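Side-chain contacts in N-acylhomoserine lactone dependent regulatory protein (Burkholderia cenocepacia, PDB 5L10), which probably regulates transcription by binding DNA in dependence on N-acylhomoserine lactones, as a quorum-sensing factor of the LuxR family: residues A162-M165 / P166-D170; Q17-T21 / A22-F26; T139-A143 / D144-R148. All coordinates share one frame; numbering follows the deposited sequence.

All three contacts are local and lie in the autoinducer-binding part of the protein, an antiparallel sheet flanked by helices. Along the chain interaction 2 comes first, where the loop after helix 3-16 enters helix 22-35; interaction 3 starts helix 143-169, and interaction 1 ends it. Interactions 1 and 3 therefore share one helix yet sit on opposite sides of the chain's centre, their centres about 29 Å apart. Interactions 1 and 2 are neighbours, about 9 Å between centres: Y163 OH probably hydrogen-bonds Q17 NE2, and L168 packs on A22. The start of one helix is thus seated against the end of the other, while interaction 3 lies about 17 Å from interaction 2 at the nearest atoms.

Interaction 1. Residues A162-M165 / P166-D170; sequences AYLM and PRLAD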
# COMPACT_ATOMS: atom_id res chain seq x y z
N ALA A 162 0.94 0.14 6.61
CA ALA A 162 2.32 -0.00 7.04
C ALA A 162 2.57 0.51 8.45
O ALA A 162 3.45 -0.01 9.15
CB ALA A 162 3.26 0.72 6.07
N TYR A 163 1.81 1.51 8.90
CA TYR A 163 2.07 2.14 10.19
C TYR A 163 0.97 1.92 11.23
O TYR A 163 1.26 2.00 12.42
CB TYR A 163 2.29 3.65 10.02
CG TYR A 163 3.51 4.00 9.20
CD1 TYR A 163 4.74 4.18 9.81
CD2 TYR A 163 3.43 4.14 7.82
CE1 TYR A 163 5.86 4.51 9.08
CE2 TYR A 163 4.55 4.46 7.08
CZ TYR A 163 5.76 4.64 7.71
OH TYR A 163 6.88 4.96 6.97
N LEU A 164 -0.27 1.65 10.81
CA LEU A 164 -1.37 1.47 11.74
C LEU A 164 -1.73 0.00 11.95
O LEU A 164 -1.77 -0.47 13.08
CB LEU A 164 -2.60 2.25 11.27
CG LEU A 164 -3.80 2.20 12.20
CD1 LEU A 164 -3.41 2.75 13.56
CD2 LEU A 164 -4.96 2.99 11.63
N MSE A 165 -1.98 -0.73 10.86
CA MSE A 165 -2.35 -2.14 10.96
C MSE A 165 -1.38 -3.00 11.80
O MSE A 165 -1.83 -3.72 12.69
CB MSE A 165 -2.49 -2.73 9.55
CG MSE A 165 -2.40 -4.25 9.52
SE MSE A 165 -3.11 -5.08 7.91
CE MSE A 165 -2.06 -4.17 6.56
N PRO A 166 -0.06 -2.93 11.54
CA PRO A 166 0.87 -3.75 12.33
C PRO A 166 0.89 -3.41 13.80
O PRO A 166 1.24 -4.27 14.62
CB PRO A 166 2.23 -3.48 11.68
CG PRO A 166 2.08 -2.13 11.09
CD PRO A 166 0.68 -2.09 10.58
N ARG A 167 0.55 -2.17 14.17
CA ARG A 167 0.51 -1.77 15.57
C ARG A 167 -0.86 -1.98 16.20
O ARG A 167 -1.00 -1.81 17.42
CB ARG A 167 0.94 -0.30 15.69
CG ARG A 167 2.21 -0.03 14.91
CD ARG A 167 3.07 1.04 15.56
NE ARG A 167 4.34 1.19 14.85
CZ ARG A 167 4.52 1.96 13.78
NH1 ARG A 167 5.71 2.04 13.21
NH2 ARG A 167 3.50 2.66 13.30
N LEU A 168 -1.86 -2.34 15.40
CA LEU A 168 -3.10 -2.90 15.92
C LEU A 168 -3.00 -4.41 16.09
O LEU A 168 -3.45 -4.95 17.11
CB LEU A 168 -4.26 -2.57 14.98
CG LEU A 168 -4.72 -1.11 14.93
CD1 LEU A 168 -5.66 -0.89 13.77
CD2 LEU A 168 -5.39 -0.74 16.24
N ALA A 169 -2.40 -5.10 15.12
CA ALA A 169 -2.28 -6.55 15.20
C ALA A 169 -1.33 -6.97 16.32
O ALA A 169 -1.63 -7.88 17.09
CB ALA A 169 -1.81 -7.11 13.86
N ASP A 170 -0.18 -6.30 16.42
CA ASP A 170 0.86 -6.64 17.39
C ASP A 170 1.32 -5.38 18.10
O ASP A 170 2.30 -4.75 17.69
CB ASP A 170 2.04 -7.33 16.71
CG ASP A 170 1.69 -8.70 16.15
OD1 ASP A 170 0.82 -8.77 15.25
OD2 ASP A 170 2.28 -9.70 16.60
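L168 N bonds to L164 O at 3.0 Å, and A169 N to M165 O at 2.9 Å with a fairly straight N-H...O angle of 164°, closing the last turn of the helix beyond a kink at P166 and R167. A wider, pi-type turn at 162-164 comes first. P166 has no N-H to give to the carbonyl of A162, and its ring sits against that carbonyl. R167 N makes a weak bond to L164 O as well.

On one side of the helix Y163 and R167 run side by side and point the same way. R167 leaves with CG anti to its carbonyl carbon (chi1 -48°), then bends at chi2, which brings the guanidinium back along the tyrosine; its NH2 arrives at the ring edge, near the ring plane, 3.6 Å from Y163 CB. Ring and guanidinium are turned 40° against each other. Y163 OH finds its partner beyond the helix, at Q17. L164 and L168 lie one turn apart, L164 CG 3.9 Å from L168 CD1, and both also pack on Y43 and A22. The selenomethionine M165 crosses P166 at about a right angle, its CB 3.4 Å from P166 CD. P89 of the second subunit packs on A162 and P166. The whole is a proline-kinked end of helix 143-169, the last helix of the autoinducer-binding domain, lying between its sheet and helix 22-35.

Interaction 2. Residues Q17-T21 / A22-F26; sequences QRAPT and AEAAF
T21 turns its hydroxyl toward the first turn of helix 22-35, making an N-cap where the loop after helix 3-16 runs into that helix. The side chain stands with OG1 between the backbone N and the carbonyl carbon (chi1 63°), which brings the oxygen within reach of the A24 amide. That amide donates to T21 OG1 at 3.2 Å with an N-H...O angle of 147° and, weakly, to T21 O, so an amide of the opening turn, which has no earlier helical carbonyl to use, draws on both the side chain and the main chain of the capping residue. The main-chain oxygen of T21 also takes a weak bond from A25 N at 2.9 Å.

Next to the cap, E23 sends CG anti to its carbonyl carbon and bends at chi2, curling its carboxylate back toward the loop until OE1 stands 3.8 Å from T21 CB. The rest of the contact is apolar. A19 points its methyl at the helix and meets two alanines in succession, A24 and A25. A25 also packs on L164 of helix 143-169, as does F26; the small side chains at the start of this helix are consistent with the close approach of the two helices. The loop methyl, A19 CB, lies 3.8 Å from A24 CB and 4.1 Å from A25 CB.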
# COMPACT_ATOMS: atom_id res chain seq x y z
N GLN A 17 6.61 8.63 11.52
CA GLN A 17 7.93 8.18 11.94
C GLN A 17 8.15 8.32 13.44
O GLN A 17 9.11 7.73 13.96
CB GLN A 17 9.03 8.95 11.19
CG GLN A 17 8.95 8.85 9.68
CD GLN A 17 8.93 7.41 9.19
OE1 GLN A 17 9.66 6.56 9.69
NE2 GLN A 17 8.08 7.14 8.21
N ARG A 18 7.32 9.08 14.14
CA ARG A 18 7.41 9.23 15.58
C ARG A 18 6.14 8.72 16.26
O ARG A 18 5.71 9.25 17.29
CB ARG A 18 7.67 10.69 15.96
CG ARG A 18 8.83 11.33 15.23
CD ARG A 18 8.98 12.79 15.60
NE ARG A 18 7.76 13.56 15.37
CZ ARG A 18 7.49 14.23 14.26
NH1 ARG A 18 8.36 14.23 13.26
NH2 ARG A 18 6.35 14.89 14.14
N ALA A 19 5.53 7.68 15.69
CA ALA A 19 4.29 7.09 16.20
C ALA A 19 4.53 5.61 16.42
O ALA A 19 4.31 4.79 15.51
CB ALA A 19 3.13 7.32 15.24
N PRO A 20 4.98 5.21 17.61
CA PRO A 20 5.26 3.80 17.87
C PRO A 20 4.05 2.98 18.28
O PRO A 20 4.20 1.79 18.57
CB PRO A 20 6.30 3.86 19.00
CG PRO A 20 6.07 5.21 19.68
CD PRO A 20 5.14 6.03 18.82
N THR A 21 2.86 3.58 18.32
CA THR A 21 1.65 2.90 18.74
C THR A 21 0.52 3.23 17.77
O THR A 21 0.60 4.19 17.00
CB THR A 21 1.23 3.31 20.16
OG1 THR A 21 0.92 4.71 20.18
CG2 THR A 21 2.35 3.04 21.15
N ALA A 22 -0.53 2.41 17.81
CA ALA A 22 -1.70 2.68 16.98
C ALA A 22 -2.44 3.92 17.46
O ALA A 22 -3.12 4.59 16.67
CB ALA A 22 -2.64 1.48 16.97
N GLU A 23 -2.33 4.24 18.75
CA GLU A 23 -2.94 5.45 19.29
C GLU A 23 -2.27 6.70 18.76
O GLU A 23 -2.94 7.72 18.55
CB GLU A 23 -2.87 5.41 20.82
CG GLU A 23 -3.64 4.24 21.47
CD GLU A 23 -2.95 2.88 21.31
OE1 GLU A 23 -2.48 2.55 20.20
OE2 GLU A 23 -2.88 2.12 22.30
N ALA A 24 -0.96 6.65 18.52
CA ALA A 24 -0.24 7.79 17.97
C ALA A 24 -0.22 7.79 16.45
O ALA A 24 0.04 8.84 15.85
CB ALA A 24 1.21 7.80 18.48
N ALA A 25 -0.49 6.65 15.82
CA ALA A 25 -0.44 6.56 14.36
C ALA A 25 -1.75 6.95 13.70
O ALA A 25 -1.73 7.34 12.52
CB ALA A 25 -0.07 5.14 13.93
N PHE A 26 -2.87 6.85 14.40
CA PHE A 26 -4.14 7.16 13.73
C PHE A 26 -4.35 8.66 13.52
O PHE A 26 -4.72 9.05 12.39
CB PHE A 26 -5.30 6.52 14.48
CG PHE A 26 -6.63 6.87 13.91
CD1 PHE A 26 -7.51 7.67 14.61
CD2 PHE A 26 -6.99 6.43 12.64
CE1 PHE A 26 -8.73 8.01 14.08
CE2 PHE A 26 -8.21 6.76 12.10
CZ PHE A 26 -9.08 7.56 12.82

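Interaction 3. Residues T139-A143 / D144-R148; sequences TPLDA and DEISR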
# COMPACT_ATOMS: atom_id res chain seq x y z
N THR A 139 -20.90 15.46 -0.29
CA THR A 139 -21.02 15.30 -1.73
C THR A 139 -20.20 14.10 -2.19
O THR A 139 -19.06 13.91 -1.73
CB THR A 139 -20.53 16.55 -2.46
OG1 THR A 139 -21.22 17.70 -1.95
CG2 THR A 139 -20.79 16.45 -3.95
N PRO A 140 -20.75 13.27 -3.07
CA PRO A 140 -19.93 12.25 -3.72
C PRO A 140 -18.92 12.88 -4.67
O PRO A 140 -19.18 13.92 -5.28
CB PRO A 140 -20.96 11.40 -4.49
CG PRO A 140 -22.13 12.32 -4.67
CD PRO A 140 -22.17 13.19 -3.46
N LEU A 141 -17.76 12.25 -4.79
CA LEU A 141 -16.71 12.77 -5.66
C LEU A 141 -17.05 12.53 -7.13
O LEU A 141 -17.41 11.41 -7.51
CB LEU A 141 -15.37 12.13 -5.32
CG LEU A 141 -14.72 12.50 -3.99
CD1 LEU A 141 -13.60 11.53 -3.65
CD2 LEU A 141 -14.18 13.92 -4.05
N ASP A 142 -16.95 13.58 -7.94
CA ASP A 142 -17.00 13.38 -9.38
C ASP A 142 -15.71 12.73 -9.86
O ASP A 142 -14.68 12.77 -9.19
CB ASP A 142 -17.24 14.71 -10.12
CG ASP A 142 -16.21 15.76 -9.77
OD1 ASP A 142 -16.21 16.22 -8.61
OD2 ASP A 142 -15.42 16.16 -10.65
N ALA A 143 -15.78 12.13 -11.05
CA ALA A 143 -14.64 11.40 -11.58
C ALA A 143 -13.39 12.27 -11.68
O ALA A 143 -12.27 11.77 -11.51
CB ALA A 143 -14.99 10.81 -12.95
N ASP A 144 -13.56 13.56 -11.96
CA ASP A 144 -12.41 14.45 -12.06
C ASP A 144 -11.73 14.65 -10.71
O ASP A 144 -10.50 14.81 -10.65
CB ASP A 144 -12.85 15.79 -12.65
CG ASP A 144 -11.72 16.51 -13.38
OD1 ASP A 144 -11.32 16.02 -14.46
OD2 ASP A 144 -11.26 17.56 -12.89
N GLU A 145 -12.50 14.66 -9.62
CA GLU A 145 -11.91 14.73 -8.29
C GLU A 145 -11.30 13.39 -7.89
O GLU A 145 -10.28 13.35 -7.18
CB GLU A 145 -12.95 15.17 -7.26
CG GLU A 145 -13.24 16.66 -7.24
CD GLU A 145 -14.28 17.03 -6.20
OE1 GLU A 145 -15.23 16.24 -6.00
OE2 GLU A 145 -14.15 18.10 -5.56
N ILE A 146 -11.91 12.29 -8.32
CA ILE A 146 -11.34 10.97 -8.05
C ILE A 146 -9.98 10.84 -8.72
O ILE A 146 -9.02 10.35 -8.11
CB ILE A 146 -12.30 9.86 -8.51
CG1 ILE A 146 -13.62 9.94 -7.73
CG2 ILE A 146 -11.66 8.50 -8.33
CD1 ILE A 146 -14.63 8.91 -8.16
N SER A 147 -9.87 11.28 -9.97
CA SER A 147 -8.61 11.19 -10.70
C SER A 147 -7.48 11.89 -9.95
O SER A 147 -6.38 11.35 -9.83
CB SER A 147 -8.78 11.79 -12.10
OG SER A 147 -7.52 12.04 -12.70
N ARG A 148 -7.74 13.09 -9.42
CA ARG A 148 -6.71 13.84 -8.73
C ARG A 148 -6.43 13.31 -7.33
O ARG A 148 -5.34 13.57 -6.79
CB ARG A 148 -7.09 15.33 -8.68
CG ARG A 148 -7.45 15.84 -7.30
CD ARG A 148 -8.80 16.54 -7.32
NE ARG A 148 -9.21 16.96 -5.98
CZ ARG A 148 -9.39 18.22 -5.61
NH1 ARG A 148 -9.20 19.20 -6.48
NH2 ARG A 148 -9.77 18.50 -4.37
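D142 and E145 bring their carboxylates together with planes 29° apart, although the two side chains cross at about a right angle. D142 OD1 comes up beside the stem of the glutamate, 3.3 Å from E145 CG. The carboxylate oxygens of the two residues also approach each other, a like-charged pair whose exact spacing is doubtful at this resolution. The other oxygen, OD2, has D144 CB 3.3 Å away; D142 and D144 point the same way, with their carboxylates only 17° from parallel. Further along, E145 CG lies over one face of the R148 guanidinium, offset toward its rim.

D142 is the N-cap of helix 143-169. With CG set between its backbone N and carbonyl carbon (chi1 55°), the carboxylate swings toward the N-terminal end of the helix, and OD2 takes a weak capping bond from E145 N at 3.4 Å; the same amide bonds weakly to D142 O as well. The cluster of acids may be eased by the partial positive charge expected at this end of a helix. Main-chain bonds continue the turn: I146 N to D142 O and S147 N to A143 O, both 2.9 Å.

L141, the residue before the cap, reaches over to I146, four residues beyond the cap, with L141 CB 3.7 Å from I146 CG1; this is a hydrophobic staple across the capped turn. L141 CD2 also rests 3.7 Å from E145 CB, the leucine crossing the glutamate nearly perpendicularly. S147 turns its hydroxyl to the second subunit, where OG hydrogen-bonds H10 of that chain.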